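Local atomic coordinates of pyoverdine biosynthesis protein PvcB (Pseudomonas aeruginosa, PDB entry 4YLM), a protein that probably uses iron(II), 2-oxoglutarate and dioxygen to desaturate tyrosine isonitrile in the biosynthesis of paerucumarin. Residues Gln46-Leu51 with Leu58-Phe63. Numbering follows the deposited sequence.
Sequences QWLKGL and LLLRGF
L58 reaches from strand 58-60 to the 46-51 part of helix 45-55 and contributes the largest share of the contact. L58 CD1 approaches the carbonyl oxygen of L48, 3.3 Å from L48 O, and lies 4.1 Å from L48 CD2, so one methyl meets both the carbonyl and the side chain of that leucine. The same L58 CD1 is also 4.0 Å from L51 CB. CD2 of L58 packs on L51, 3.9 Å from L51 CB and 3.8 Å from L51 O. With CG anti to its own carbonyl carbon (chi1 -48°), L58 extends toward the helix, and its two methyls meet residues one turn apart. Strand 29-33, helix 45-55 and strand 57-60 form a beta-alpha-beta crossover in this TauD/TfdA-family oxygenase, strands 29-33 and 57-60 being parallel neighbours; the helix and strand segments run at 136° to each other, with axes 10.3 Å apart. Further along, L48 makes a looser apolar contact through CD1, 4.4 Å from L60 CD2. L48 also touches L31 of strand 29-33, thereby bridging both strands of the unit. On the strand's other edge, L58 and L60 make backbone hydrogen bonds to I253 and L251, respectively.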
# COMPACT_ATOMS: atom_id res chain seq x y z
N GLN A 46 0.22 -2.73 -6.52
CA GLN A 46 -0.54 -2.82 -5.26
C GLN A 46 -1.09 -1.44 -4.89
O GLN A 46 -2.21 -1.32 -4.39
CB GLN A 46 0.33 -3.37 -4.12
CG GLN A 46 -0.44 -3.70 -2.83
CD GLN A 46 -1.57 -4.71 -3.06
OE1 GLN A 46 -1.39 -5.70 -3.77
NE2 GLN A 46 -2.74 -4.43 -2.49
N TRP A 47 -0.28 -0.41 -5.10
CA TRP A 47 -0.71 0.95 -4.83
C TRP A 47 -1.84 1.38 -5.79
O TRP A 47 -2.83 1.97 -5.36
CB TRP A 47 0.49 1.88 -4.95
CG TRP A 47 0.20 3.32 -4.79
CD1 TRP A 47 -0.12 3.97 -3.62
CD2 TRP A 47 0.23 4.32 -5.81
NE1 TRP A 47 -0.27 5.31 -3.86
CE2 TRP A 47 -0.07 5.55 -5.20
CE3 TRP A 47 0.51 4.30 -7.18
CZ2 TRP A 47 -0.12 6.75 -5.91
CZ3 TRP A 47 0.46 5.50 -7.90
CH2 TRP A 47 0.14 6.70 -7.25
N LEU A 48 -1.68 1.08 -7.07
CA LEU A 48 -2.71 1.41 -8.06
C LEU A 48 -4.03 0.73 -7.71
O LEU A 48 -5.08 1.33 -7.84
CB LEU A 48 -2.27 0.98 -9.46
CG LEU A 48 -1.16 1.81 -10.09
CD1 LEU A 48 -0.72 1.19 -11.42
CD2 LEU A 48 -1.66 3.25 -10.26
N LYS A 49 -3.96 -0.52 -7.26
CA LYS A 49 -5.15 -1.27 -6.90
C LYS A 49 -5.90 -0.61 -5.72
O LYS A 49 -7.14 -0.54 -5.72
CB LYS A 49 -4.74 -2.70 -6.51
CG LYS A 49 -5.67 -3.78 -6.99
CD LYS A 49 -5.17 -5.18 -6.58
CE LYS A 49 -3.85 -5.54 -7.26
NZ LYS A 49 -3.49 -6.96 -6.96
N GLY A 50 -5.14 -0.13 -4.73
CA GLY A 50 -5.71 0.64 -3.64
C GLY A 50 -6.45 1.88 -4.13
O GLY A 50 -7.58 2.14 -3.73
N LEU A 51 -5.80 2.66 -5.00
CA LEU A 51 -6.43 3.85 -5.56
C LEU A 51 -7.67 3.52 -6.39
O LEU A 51 -8.67 4.22 -6.31
CB LEU A 51 -5.44 4.64 -6.42
CG LEU A 51 -4.20 5.22 -5.73
CD1 LEU A 51 -3.25 5.85 -6.75
CD2 LEU A 51 -4.59 6.22 -4.63
N LEU A 58 -9.27 5.05 -12.53
CA LEU A 58 -7.98 5.71 -12.68
C LEU A 58 -7.69 5.95 -14.16
O LEU A 58 -7.90 5.06 -14.99
CB LEU A 58 -6.84 4.86 -12.09
CG LEU A 58 -7.04 4.27 -10.70
CD1 LEU A 58 -5.75 3.54 -10.26
CD2 LEU A 58 -7.38 5.37 -9.69
N LEU A 59 -7.18 7.13 -14.47
CA LEU A 59 -6.72 7.43 -15.81
C LEU A 59 -5.24 7.72 -15.71
O LEU A 59 -4.85 8.71 -15.10
CB LEU A 59 -7.47 8.64 -16.39
CG LEU A 59 -6.88 9.29 -17.64
CD1 LEU A 59 -6.74 8.26 -18.77
CD2 LEU A 59 -7.73 10.51 -18.11
N LEU A 60 -4.41 6.82 -16.23
CA LEU A 60 -2.97 7.09 -16.33
C LEU A 60 -2.71 7.62 -17.73
O LEU A 60 -2.90 6.90 -18.72
CB LEU A 60 -2.14 5.83 -16.08
CG LEU A 60 -2.13 5.31 -14.64
CD1 LEU A 60 -3.44 4.65 -14.28
CD2 LEU A 60 -0.97 4.31 -14.48
N ARG A 61 -2.27 8.87 -17.82
CA ARG A 61 -2.18 9.55 -19.11
C ARG A 61 -0.81 10.16 -19.31
O ARG A 61 -0.29 10.85 -18.43
CB ARG A 61 -3.28 10.62 -19.23
CG ARG A 61 -3.18 11.50 -20.49
CD ARG A 61 -4.51 12.23 -20.76
NE ARG A 61 -5.50 11.34 -21.36
CZ ARG A 61 -6.72 11.73 -21.75
NH1 ARG A 61 -7.11 12.99 -21.59
NH2 ARG A 61 -7.55 10.84 -22.29
N GLY A 62 -0.22 9.90 -20.46
CA GLY A 62 1.06 10.48 -20.80
C GLY A 62 2.23 9.58 -20.43
O GLY A 62 3.39 9.99 -20.51
N PHE A 63 1.93 8.35 -20.01
CA PHE A 63 3.01 7.40 -19.69
C PHE A 63 3.41 6.66 -20.97
O PHE A 63 2.59 6.52 -21.88
CB PHE A 63 2.55 6.35 -18.66
CG PHE A 63 2.32 6.91 -17.28
CD1 PHE A 63 3.30 6.78 -16.29
CD2 PHE A 63 1.13 7.54 -16.95
CE1 PHE A 63 3.10 7.29 -15.01
CE2 PHE A 63 0.92 8.06 -15.68
CZ PHE A 63 1.90 7.94 -14.70